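Local coordinates for protein beta-galactosidase (Trichoderma reesei, PDB 3OG2) that probably hydrolyses terminal non-reducing beta-D-galactose residues from beta-D-galactosides, as a glycoside hydrolase of family 35, at residues D60-I65 with I348-I354; E470-W474 with N557-P561; G587-R591 with V602-N607; A897-I902 with S979-R985. One frame throughout, in Å; residues are numbered along the deposited sequence.

How the interactions relate
Along the chain the four contacts follow in series, each closing before the next opens. Interaction 1 joins a helix of the TIM-barrel domain to a loop late in that domain; interaction 2 sets strand 470-476 against the short strand 558-559; interaction 3 is the hairpin of strands 589-596 and 599-605, in the same eight-stranded sheet as 558-559; interaction 4 pairs strands 900-908 and 981-982. Interaction 3 lies between interactions 2 and 4 and beside interaction 1, touching all three, its centre about 15, 10 and 12 Å from theirs. Interactions 2 and 4 stay apart, about 25 Å between centres. Residues far apart in sequence, from barrel and beta domains, thus meet around one hairpin.

Interaction 1: D60-I65 with I348-I354; sequences DVFHKI and IREDRRI
Asp60 and Arg352 form a salt bridge where helix 58-66 of the TIM-barrel domain meets the loop leading into helix 357-370; the loop makes a type I beta turn from Arg349 to Arg352. The carboxylate of Asp60 is reached from several directions. Its OD2 takes the N-H of Arg352 NE at 2.9 Å, on the anti side of the carboxylate and close to the guanidinium plane, and the two flat groups stand 70° apart. On the syn side the same oxygen receives Lys64 NZ, one helical turn on, while OD1 is paired with Arg591 of strand 589-596. A water accepts from Arg352 NH2 and gives a weak bond to OD2, bridging the pair a second time.

Val61 comes next, its CG1 lying against the Arg352 chain at CD, 3.9 Å away. That chain is bent at chi3 (-50°), which turns NE back to Asp60 after the methylenes have passed the valine.

Lys64 runs out extended beyond CG between Ile348 and Ile354, with its CD 4.0 Å from Ile354 CG2. Its ammonium thereby bonds to the loop backbone as well as to Asp60, NZ to Arg352 O at 2.8 Å with the nitrogen standing 42° out of the carbonyl plane, so one buried amine ties helix and loop together; the negative charge of Asp60 probably eases the burial of the cations gathered round it. Ile65 ends the segment with a purely apolar touch: its CG1 meets Ile348 CD1 at 3.6 Å, the side chains crossing at about a right angle.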
# COMPACT_ATOMS: atom_id res chain seq x y z
N ASP A 60 1.89 -13.77 -4.20
CA ASP A 60 3.13 -13.08 -4.60
C ASP A 60 3.48 -12.00 -3.62
O ASP A 60 4.63 -11.92 -3.14
CB ASP A 60 2.93 -12.51 -6.01
CG ASP A 60 4.21 -11.84 -6.48
OD1 ASP A 60 5.31 -12.45 -6.38
OD2 ASP A 60 4.15 -10.69 -6.99
N VAL A 61 2.52 -11.14 -3.28
CA VAL A 61 2.89 -10.07 -2.34
C VAL A 61 3.14 -10.68 -0.99
O VAL A 61 4.10 -10.21 -0.29
CB VAL A 61 1.78 -9.03 -2.43
CG1 VAL A 61 1.99 -8.11 -3.63
CG2 VAL A 61 0.43 -9.71 -2.60
N PHE A 62 2.43 -11.68 -0.51
CA PHE A 62 2.73 -12.26 0.80
C PHE A 62 4.10 -12.91 0.82
O PHE A 62 4.80 -12.82 1.84
CB PHE A 62 1.68 -13.29 1.21
CG PHE A 62 0.37 -12.77 1.75
CD1 PHE A 62 -0.81 -12.99 1.07
CD2 PHE A 62 0.29 -12.07 2.93
CE1 PHE A 62 -2.02 -12.52 1.57
CE2 PHE A 62 -0.91 -11.61 3.45
CZ PHE A 62 -2.09 -11.84 2.78
N HIS A 63 4.54 -13.56 -0.25
CA HIS A 63 5.87 -14.11 -0.27
C HIS A 63 6.94 -13.01 -0.10
O HIS A 63 7.95 -13.18 0.55
CB HIS A 63 6.16 -14.73 -1.66
CG HIS A 63 5.63 -16.08 -1.91
ND1 HIS A 63 5.46 -16.60 -3.17
CD2 HIS A 63 5.34 -17.04 -1.00
CE1 HIS A 63 5.03 -17.85 -3.05
NE2 HIS A 63 4.94 -18.14 -1.73
N LYS A 64 6.68 -11.86 -0.75
CA LYS A 64 7.64 -10.75 -0.71
C LYS A 64 7.64 -10.13 0.69
O LYS A 64 8.71 -9.70 1.16
CB LYS A 64 7.25 -9.74 -1.79
CG LYS A 64 7.61 -10.28 -3.17
CD LYS A 64 6.96 -9.55 -4.34
CE LYS A 64 7.53 -10.17 -5.63
NZ LYS A 64 6.85 -9.68 -6.82
N ILE A 65 6.51 -10.10 1.38
CA ILE A 65 6.50 -9.56 2.76
C ILE A 65 7.08 -10.57 3.73
O ILE A 65 7.87 -10.20 4.61
CB ILE A 65 5.06 -9.18 3.10
CG1 ILE A 65 4.69 -7.96 2.22
CG2 ILE A 65 4.91 -8.90 4.59
CD1 ILE A 65 3.27 -7.48 2.38
N ILE A 348 7.51 -2.29 -1.58
CA ILE A 348 7.12 -3.09 -2.74
C ILE A 348 6.38 -2.17 -3.71
O ILE A 348 5.42 -1.53 -3.29
CB ILE A 348 6.22 -4.26 -2.31
CG1 ILE A 348 6.89 -5.10 -1.21
CG2 ILE A 348 5.85 -5.08 -3.52
CD1 ILE A 348 6.04 -6.21 -0.61
N ARG A 349 6.88 -2.07 -4.94
CA ARG A 349 6.30 -1.13 -5.89
C ARG A 349 4.88 -1.57 -6.28
O ARG A 349 4.47 -2.74 -6.08
CB ARG A 349 7.11 -1.13 -7.17
CG ARG A 349 8.51 -0.52 -7.02
CD ARG A 349 9.14 -0.56 -8.41
NE ARG A 349 10.54 -0.10 -8.43
CZ ARG A 349 10.88 1.16 -8.57
NH1 ARG A 349 9.97 2.14 -8.70
NH2 ARG A 349 12.19 1.46 -8.60
N GLU A 350 4.17 -0.65 -6.93
CA GLU A 350 2.82 -0.93 -7.43
C GLU A 350 2.78 -2.12 -8.35
O GLU A 350 1.80 -2.85 -8.36
CB GLU A 350 2.37 0.35 -8.17
CG GLU A 350 0.99 0.24 -8.79
CD GLU A 350 0.51 1.58 -9.33
OE1 GLU A 350 1.36 2.51 -9.47
OE2 GLU A 350 -0.71 1.73 -9.59
N ASP A 351 3.86 -2.30 -9.15
CA ASP A 351 3.95 -3.46 -10.06
C ASP A 351 4.57 -4.68 -9.37
O ASP A 351 4.87 -5.67 -10.06
CB ASP A 351 4.68 -3.04 -11.33
CG ASP A 351 6.14 -2.73 -11.12
OD1 ASP A 351 6.69 -2.93 -10.01
OD2 ASP A 351 6.81 -2.25 -12.09
N ARG A 352 4.74 -4.64 -8.07
CA ARG A 352 5.16 -5.71 -7.14
C ARG A 352 6.67 -5.95 -7.19
O ARG A 352 7.16 -6.90 -6.56
CB ARG A 352 4.34 -7.02 -7.26
CG ARG A 352 2.84 -6.72 -7.35
CD ARG A 352 2.00 -7.99 -7.49
NE ARG A 352 2.53 -8.82 -8.56
CZ ARG A 352 2.43 -8.62 -9.86
NH1 ARG A 352 1.75 -7.56 -10.33
NH2 ARG A 352 3.02 -9.49 -10.67
N ARG A 353 7.42 -5.09 -7.87
CA ARG A 353 8.89 -5.27 -7.89
C ARG A 353 9.47 -4.86 -6.52
O ARG A 353 8.98 -3.93 -5.87
CB ARG A 353 9.58 -4.47 -8.99
CG ARG A 353 9.34 -5.06 -10.37
CD ARG A 353 10.07 -4.21 -11.41
NE ARG A 353 9.52 -2.89 -11.57
CZ ARG A 353 10.15 -1.72 -11.69
NH1 ARG A 353 11.49 -1.57 -11.66
NH2 ARG A 353 9.44 -0.61 -11.85
N ILE A 354 10.54 -5.58 -6.16
CA ILE A 354 11.23 -5.39 -4.88
C ILE A 354 12.69 -5.04 -5.11
O ILE A 354 13.62 -5.52 -4.48
CB ILE A 354 11.08 -6.65 -4.01
CG1 ILE A 354 11.56 -7.93 -4.72
CG2 ILE A 354 9.63 -6.74 -3.55
CD1 ILE A 354 11.68 -9.10 -3.78
O HOH W 1 4.66 -11.57 -9.79

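Interaction 2: E470-W474 with N557-P561; sequences EIFTW and NYWVP
Phe472 reaches from strand 470-476 into the angle between Tyr558 and Val560, bringing the border strand of one beta sheet against the border strand of another. No hydrogen bond crosses between the segments, so this is side-chain packing between two sheets rather than strand pairing.

The tight part is at the far end of the phenylalanine ring. CE2 of Phe472 lies 3.5 Å from Tyr558 CB, and the same CE2 is also 3.5 Å from Val560 CG2; CZ sits 3.6 Å from Tyr558 O. With CG anti to the backbone N (chi1 172°), the ring is carried straight across to the other strand. Its tyrosine partner offers the base of its side chain, while the phenol leads away to a hydrogen bond between Tyr558 OH and Arg537.

The looser part is at Thr473, which meets Val560 tip to tip. Thr473 CB, OG1 and CG2 all stand 3.9 Å from Val560 CG2, an even but less intimate fit, and Val560 is partly exposed. Helix 357-370 of the barrel domain covers this corner too: Leu364 and Gln367 touch Phe472, and Gln367 touches Val560. From the same helix, Lys363 bonds to Tyr558 O and makes a cation-pi contact with Trp559.

The contact is mainly carbon against carbon, with no hydrogen bond, so it depends on shape and burial, with little directional restraint.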
# COMPACT_ATOMS: atom_id res chain seq x y z
N GLU A 470 25.92 -5.30 13.24
CA GLU A 470 24.52 -5.66 13.37
C GLU A 470 24.29 -7.10 12.98
O GLU A 470 25.01 -7.68 12.16
CB GLU A 470 23.71 -4.67 12.51
CG GLU A 470 23.81 -3.27 13.17
CD GLU A 470 22.91 -2.23 12.54
OE1 GLU A 470 23.25 -1.72 11.43
OE2 GLU A 470 21.86 -1.95 13.19
N ILE A 471 23.30 -7.70 13.60
CA ILE A 471 22.96 -9.09 13.35
C ILE A 471 21.92 -9.15 12.25
O ILE A 471 20.89 -8.47 12.33
CB ILE A 471 22.40 -9.71 14.63
CG1 ILE A 471 23.48 -9.84 15.69
CG2 ILE A 471 21.78 -11.09 14.38
CD1 ILE A 471 23.32 -9.09 16.92
N PHE A 472 22.19 -9.92 11.22
CA PHE A 472 21.20 -10.21 10.17
C PHE A 472 20.36 -11.41 10.59
O PHE A 472 19.13 -11.36 10.62
CB PHE A 472 21.91 -10.42 8.82
CG PHE A 472 20.91 -10.91 7.80
CD1 PHE A 472 19.94 -10.03 7.29
CD2 PHE A 472 20.91 -12.22 7.36
CE1 PHE A 472 19.02 -10.48 6.36
CE2 PHE A 472 19.98 -12.67 6.42
CZ PHE A 472 19.03 -11.80 5.91
N THR A 473 21.00 -12.52 10.93
CA THR A 473 20.28 -13.71 11.39
C THR A 473 21.24 -14.61 12.13
O THR A 473 22.48 -14.42 12.06
CB THR A 473 19.61 -14.46 10.22
OG1 THR A 473 18.60 -15.34 10.75
CG2 THR A 473 20.61 -15.32 9.43
N TRP A 474 20.68 -15.60 12.80
CA TRP A 474 21.54 -16.70 13.30
C TRP A 474 20.62 -17.90 13.42
O TRP A 474 19.40 -17.72 13.56
CB TRP A 474 22.22 -16.37 14.63
CG TRP A 474 21.25 -16.19 15.75
CD1 TRP A 474 20.71 -14.99 16.15
CD2 TRP A 474 20.71 -17.19 16.62
NE1 TRP A 474 19.85 -15.19 17.20
CE2 TRP A 474 19.83 -16.53 17.51
CE3 TRP A 474 20.88 -18.58 16.68
CZ2 TRP A 474 19.14 -17.24 18.47
CZ3 TRP A 474 20.19 -19.30 17.66
CH2 TRP A 474 19.32 -18.60 18.54
N ASN A 557 21.51 -9.24 -0.03
CA ASN A 557 21.20 -10.39 -0.88
C ASN A 557 21.04 -11.70 -0.13
O ASN A 557 20.95 -12.74 -0.77
CB ASN A 557 22.34 -10.56 -1.94
CG ASN A 557 22.41 -9.31 -2.81
OD1 ASN A 557 21.49 -8.83 -3.46
ND2 ASN A 557 23.63 -8.77 -2.81
N TYR A 558 20.99 -11.67 1.19
CA TYR A 558 20.74 -12.88 1.97
C TYR A 558 19.24 -13.00 2.32
O TYR A 558 18.52 -11.99 2.40
CB TYR A 558 21.52 -12.82 3.32
CG TYR A 558 22.99 -13.16 3.21
CD1 TYR A 558 23.88 -12.34 2.47
CD2 TYR A 558 23.56 -14.25 3.86
CE1 TYR A 558 25.24 -12.66 2.40
CE2 TYR A 558 24.92 -14.59 3.79
CZ TYR A 558 25.73 -13.76 3.05
OH TYR A 558 27.10 -14.08 2.95
N TRP A 559 18.83 -14.25 2.55
CA TRP A 559 17.43 -14.57 2.74
C TRP A 559 17.34 -15.63 3.81
O TRP A 559 18.26 -16.45 3.95
CB TRP A 559 16.82 -15.12 1.42
CG TRP A 559 16.96 -14.17 0.28
CD1 TRP A 559 18.00 -14.16 -0.62
CD2 TRP A 559 16.10 -13.11 -0.11
NE1 TRP A 559 17.82 -13.15 -1.55
CE2 TRP A 559 16.65 -12.48 -1.24
CE3 TRP A 559 14.88 -12.61 0.43
CZ2 TRP A 559 16.07 -11.40 -1.90
CZ3 TRP A 559 14.32 -11.53 -0.24
CH2 TRP A 559 14.87 -10.93 -1.36
N VAL A 560 16.22 -15.65 4.53
CA VAL A 560 16.05 -16.64 5.58
C VAL A 560 14.67 -17.27 5.49
O VAL A 560 13.79 -17.07 6.36
CB VAL A 560 16.28 -16.04 6.98
CG1 VAL A 560 16.44 -17.15 8.01
CG2 VAL A 560 17.50 -15.11 7.03
N PRO A 561 14.42 -18.07 4.46
CA PRO A 561 13.13 -18.78 4.38
C PRO A 561 13.02 -19.80 5.50
O PRO A 561 14.00 -20.42 5.93
CB PRO A 561 13.23 -19.48 2.98
CG PRO A 561 14.72 -19.74 2.88
CD PRO A 561 15.34 -18.44 3.38

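Interaction 3: G587-R591 with V602-N607; sequences GYLIR and VQADFN. With NAG (2-acetamido-2-deoxy-beta-D-glucopyranose), chain B.
The Tyr588 ring carries Asn607 CB over one face, a CH-pi contact 4.2 Å from the centroid, and Asp605 CB at its edge. Asn607 is glycosylated: ND2 is bonded to C1 of a NAG, whose O5 lies 3.3 Å from Tyr588 CD1 near the ring plane. The phenol OH goes to the backbone N of Ile354. The Arg591 guanidinium has Leu589 CD2 over the centre of one face and Asp605 at its edge.

The two segments belong to the beta hairpin of strands 589-596 and 599-605. Leu589 and Asp605 are a hydrogen-bonded antiparallel pair, Ile590 and Ala604 a non-hydrogen-bonded one; Tyr588 and Leu589 both face Asp605, a classic beta bulge. On the Ala604 face, Ile590 CD1 packs on Ala604 CB at 3.7 Å.

Arg591, extended from CG to NE, grips Asp605 side-on: NE to OD1 and NH2 to OD2 are each 2.8 Å and nearly straight at 166°. Both nitrogens stand about 40° above the carboxylate plane. Thr983 and Gly984 also donate to Asp605, and Arg591 continues to Asp60. This buried ion pair therefore probably shares its charge with neighbours from two other parts of the chain.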
# COMPACT_ATOMS: atom_id res chain seq x y z
N GLY A 587 20.09 -14.10 -5.00
CA GLY A 587 18.74 -14.12 -5.54
C GLY A 587 18.04 -12.79 -5.35
O GLY A 587 18.24 -12.08 -4.36
N TYR A 588 17.15 -12.46 -6.30
CA TYR A 588 16.30 -11.29 -6.19
C TYR A 588 15.17 -11.49 -5.18
O TYR A 588 14.71 -10.53 -4.54
CB TYR A 588 15.74 -11.02 -7.56
CG TYR A 588 14.62 -10.02 -7.71
CD1 TYR A 588 14.80 -8.64 -7.74
CD2 TYR A 588 13.33 -10.53 -7.87
CE1 TYR A 588 13.76 -7.75 -7.91
CE2 TYR A 588 12.25 -9.66 -8.06
CZ TYR A 588 12.49 -8.28 -8.06
OH TYR A 588 11.43 -7.43 -8.26
N LEU A 589 14.74 -12.75 -5.02
CA LEU A 589 13.75 -13.11 -4.04
C LEU A 589 13.89 -14.60 -3.74
O LEU A 589 13.98 -15.39 -4.69
CB LEU A 589 12.32 -12.86 -4.57
CG LEU A 589 11.17 -13.27 -3.65
CD1 LEU A 589 11.20 -12.51 -2.30
CD2 LEU A 589 9.83 -12.99 -4.34
N ILE A 590 13.89 -14.98 -2.47
CA ILE A 590 13.64 -16.38 -2.11
C ILE A 590 12.27 -16.46 -1.50
O ILE A 590 11.99 -15.79 -0.51
CB ILE A 590 14.71 -16.91 -1.14
CG1 ILE A 590 16.09 -16.79 -1.75
CG2 ILE A 590 14.34 -18.31 -0.70
CD1 ILE A 590 16.35 -17.67 -2.98
N ARG A 591 11.39 -17.19 -2.18
CA ARG A 591 10.00 -17.26 -1.77
C ARG A 591 9.80 -18.32 -0.71
O ARG A 591 9.03 -18.07 0.24
CB ARG A 591 9.09 -17.62 -2.97
CG ARG A 591 9.07 -16.49 -4.01
CD ARG A 591 8.24 -17.00 -5.25
NE ARG A 591 8.24 -15.89 -6.21
CZ ARG A 591 7.41 -14.87 -6.17
NH1 ARG A 591 6.42 -14.78 -5.28
NH2 ARG A 591 7.57 -13.91 -7.08
N VAL A 602 13.82 -25.13 -3.54
CA VAL A 602 13.78 -23.70 -3.31
C VAL A 602 12.92 -23.06 -4.41
O VAL A 602 13.13 -23.38 -5.59
CB VAL A 602 15.21 -23.14 -3.38
CG1 VAL A 602 15.19 -21.64 -3.08
CG2 VAL A 602 16.15 -23.88 -2.42
N GLN A 603 12.04 -22.16 -4.02
CA GLN A 603 11.37 -21.32 -5.00
C GLN A 603 11.99 -19.93 -4.95
O GLN A 603 12.05 -19.37 -3.85
CB GLN A 603 9.86 -21.27 -4.68
CG GLN A 603 9.18 -22.63 -4.84
CD GLN A 603 9.24 -23.21 -6.24
OE1 GLN A 603 9.68 -24.37 -6.41
NE2 GLN A 603 8.78 -22.46 -7.25
N ALA A 604 12.41 -19.41 -6.08
CA ALA A 604 13.21 -18.20 -6.11
C ALA A 604 12.91 -17.38 -7.37
O ALA A 604 12.48 -17.98 -8.36
CB ALA A 604 14.67 -18.56 -6.12
N ASP A 605 13.16 -16.09 -7.29
CA ASP A 605 13.11 -15.24 -8.48
C ASP A 605 14.50 -14.64 -8.71
O ASP A 605 15.22 -14.34 -7.77
CB ASP A 605 12.12 -14.09 -8.37
CG ASP A 605 10.68 -14.56 -8.39
OD1 ASP A 605 10.36 -15.70 -7.99
OD2 ASP A 605 9.78 -13.74 -8.83
N PHE A 606 14.83 -14.48 -9.99
CA PHE A 606 16.10 -13.94 -10.39
C PHE A 606 15.91 -12.81 -11.41
O PHE A 606 15.28 -12.98 -12.45
CB PHE A 606 16.95 -15.02 -11.07
CG PHE A 606 17.16 -16.21 -10.16
CD1 PHE A 606 18.12 -16.16 -9.15
CD2 PHE A 606 16.40 -17.37 -10.33
CE1 PHE A 606 18.34 -17.23 -8.30
CE2 PHE A 606 16.63 -18.45 -9.47
CZ PHE A 606 17.58 -18.39 -8.47
N ASN A 607 16.43 -11.62 -11.10
CA ASN A 607 16.32 -10.52 -12.08
C ASN A 607 17.68 -10.27 -12.74
O ASN A 607 17.72 -9.55 -13.76
CB ASN A 607 15.78 -9.23 -11.49
CG ASN A 607 16.75 -8.56 -10.52
OD1 ASN A 607 17.58 -9.23 -9.88
ND2 ASN A 607 16.64 -7.24 -10.43
C1 NAG B . 17.62 -6.52 -9.68
C2 NAG B . 17.61 -5.05 -10.21
C3 NAG B . 18.58 -4.20 -9.40
C4 NAG B . 18.16 -4.29 -7.89
C5 NAG B . 18.08 -5.78 -7.48
C6 NAG B . 17.48 -5.91 -6.08
C7 NAG B . 17.28 -5.10 -12.63
C8 NAG B . 17.95 -5.10 -13.97
N2 NAG B . 18.09 -5.07 -11.57
O3 NAG B . 18.40 -2.84 -9.82
O4 NAG B . 19.22 -3.72 -7.13
O5 NAG B . 17.13 -6.42 -8.34
O6 NAG B . 17.67 -7.26 -5.66
O7 NAG B . 16.05 -5.25 -12.48

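Interaction 4: A897-I902 with S979-R985; sequences AQEYDI and SPILTGR
Ala897 O is held by Arg985 NH2 at 3.2 Å and by a water at 2.7 Å, the same water that accepts from Arg985 NE. The arginine approaches in the carbonyl plane, on a lone pair, with the oxygen in its own guanidinium plane. NH2 has a further partner in the carboxylate of Glu945.

The two segments pair the start of strand 900-908 with the short strand 981-982, antiparallel, in the C-terminal beta region. Asp901 and Ile981 are the hydrogen-bonded pair, Asp901 N to Ile981 O at 2.8 Å with the return bond alongside; Tyr900 and Leu982 are the non-hydrogen-bonded pair. One residue further, Thr983 N donates to Glu899 O, and a water joins that oxygen to Thr983 O.

On the Tyr900 side, Leu982 CD1 sits over the tyrosine ring, a CH-pi contact 4.0 Å from the centroid, while Pro980 CB touches both Tyr900 CD1 and Ile902 CG1. The tyrosine OH bonds to Glu648 O.

On the Asp901 side, Arg985 is extended from CG to NE, with CG between its backbone N and carbonyl carbon (chi1 72°), and its guanidinium passes over Asp901 so that CB lies 3.7 Å above its plane. The carboxylate and guanidinium planes are 21° apart, yet the ion pair is long, OD1 to NH1 3.7 Å, with the oxygen well out of the guanidinium plane. Two waters bridge, each donating to one carboxylate oxygen and accepting from NH1. The pair is probably held by charge and bridging waters, not a direct N-H bond, leaving the guanidinium N-H groups to Ala897 O, Glu945 and water.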
# COMPACT_ATOMS: atom_id res chain seq x y z
N ALA A 897 4.82 -15.91 -19.54
CA ALA A 897 4.37 -15.60 -18.16
C ALA A 897 4.51 -16.80 -17.23
O ALA A 897 4.63 -16.66 -16.02
CB ALA A 897 2.92 -15.15 -18.22
N GLN A 898 4.53 -18.02 -17.77
CA GLN A 898 4.80 -19.18 -16.95
C GLN A 898 6.20 -19.08 -16.31
O GLN A 898 6.36 -19.43 -15.16
CB GLN A 898 4.68 -20.45 -17.79
CG GLN A 898 4.40 -21.66 -16.89
CD GLN A 898 4.39 -22.87 -17.82
OE1 GLN A 898 4.31 -22.68 -19.04
NE2 GLN A 898 4.47 -24.06 -17.24
N GLU A 899 7.19 -18.65 -17.06
CA GLU A 899 8.58 -18.61 -16.57
C GLU A 899 9.00 -17.26 -16.06
O GLU A 899 9.97 -17.24 -15.26
CB GLU A 899 9.57 -19.06 -17.67
CG GLU A 899 9.25 -20.45 -18.21
CD GLU A 899 8.11 -20.57 -19.20
OE1 GLU A 899 7.74 -19.63 -19.95
OE2 GLU A 899 7.49 -21.68 -19.29
N TYR A 900 8.37 -16.17 -16.49
CA TYR A 900 8.86 -14.84 -16.16
C TYR A 900 7.73 -13.95 -15.66
O TYR A 900 6.61 -14.02 -16.19
CB TYR A 900 9.44 -14.11 -17.41
CG TYR A 900 10.67 -14.87 -17.90
CD1 TYR A 900 11.91 -14.54 -17.37
CD2 TYR A 900 10.57 -15.88 -18.82
CE1 TYR A 900 13.08 -15.21 -17.78
CE2 TYR A 900 11.69 -16.56 -19.25
CZ TYR A 900 12.92 -16.22 -18.72
OH TYR A 900 14.04 -16.91 -19.14
N ASP A 901 8.09 -13.09 -14.72
CA ASP A 901 7.22 -11.97 -14.29
C ASP A 901 7.67 -10.77 -15.11
O ASP A 901 8.82 -10.28 -14.93
CB ASP A 901 7.41 -11.79 -12.80
CG ASP A 901 6.68 -10.63 -12.19
OD1 ASP A 901 6.00 -9.87 -12.92
OD2 ASP A 901 6.78 -10.43 -10.95
N ILE A 902 6.82 -10.25 -15.97
CA ILE A 902 7.18 -9.14 -16.86
C ILE A 902 6.17 -8.03 -16.60
O ILE A 902 5.09 -8.04 -17.21
CB ILE A 902 7.16 -9.54 -18.34
CG1 ILE A 902 8.08 -10.74 -18.62
CG2 ILE A 902 7.48 -8.35 -19.22
CD1 ILE A 902 7.84 -11.46 -19.94
N SER A 979 12.28 -5.09 -16.94
CA SER A 979 13.17 -6.23 -17.22
C SER A 979 12.54 -7.52 -16.73
O SER A 979 12.07 -7.58 -15.56
CB SER A 979 14.52 -5.93 -16.54
OG SER A 979 15.47 -6.96 -16.86
N PRO A 980 12.53 -8.57 -17.55
CA PRO A 980 11.85 -9.80 -17.11
C PRO A 980 12.51 -10.44 -15.90
O PRO A 980 13.74 -10.50 -15.82
CB PRO A 980 11.99 -10.76 -18.31
CG PRO A 980 12.89 -10.11 -19.27
CD PRO A 980 13.08 -8.69 -18.90
N ILE A 981 11.70 -10.93 -14.98
CA ILE A 981 12.23 -11.62 -13.80
C ILE A 981 11.93 -13.11 -13.91
O ILE A 981 10.78 -13.49 -13.99
CB ILE A 981 11.56 -11.04 -12.53
CG1 ILE A 981 11.89 -9.53 -12.46
CG2 ILE A 981 11.97 -11.83 -11.30
CD1 ILE A 981 10.76 -8.76 -11.81
N LEU A 982 12.97 -13.92 -13.91
CA LEU A 982 12.75 -15.37 -13.91
C LEU A 982 12.14 -15.75 -12.59
O LEU A 982 12.71 -15.40 -11.55
CB LEU A 982 14.11 -16.04 -14.14
CG LEU A 982 14.06 -17.57 -14.28
CD1 LEU A 982 13.33 -17.98 -15.54
CD2 LEU A 982 15.47 -18.12 -14.26
N THR A 983 10.97 -16.41 -12.61
CA THR A 983 10.15 -16.45 -11.42
C THR A 983 9.77 -17.86 -10.97
O THR A 983 9.49 -18.75 -11.80
CB THR A 983 8.87 -15.58 -11.61
OG1 THR A 983 8.19 -15.50 -10.36
CG2 THR A 983 7.87 -16.24 -12.56
N GLY A 984 9.71 -18.02 -9.64
CA GLY A 984 9.28 -19.24 -8.97
C GLY A 984 7.93 -19.01 -8.29
O GLY A 984 7.57 -19.82 -7.44
N ARG A 985 7.21 -17.95 -8.66
CA ARG A 985 5.89 -17.69 -8.10
C ARG A 985 4.90 -18.75 -8.48
O ARG A 985 5.10 -19.53 -9.44
CB ARG A 985 5.37 -16.33 -8.61
CG ARG A 985 4.98 -16.42 -10.10
CD ARG A 985 4.65 -15.01 -10.61
NE ARG A 985 4.48 -15.10 -12.08
CZ ARG A 985 4.12 -14.05 -12.81
NH1 ARG A 985 3.88 -12.86 -12.26
NH2 ARG A 985 4.00 -14.20 -14.13
O HOH W 2 4.38 -17.59 -13.46
O HOH W 3 4.88 -19.67 -12.18
O HOH W 4 10.93 -19.64 -14.13
O HOH W 1 4.66 -11.57 -9.79
O HOH W 5 3.49 -10.26 -13.95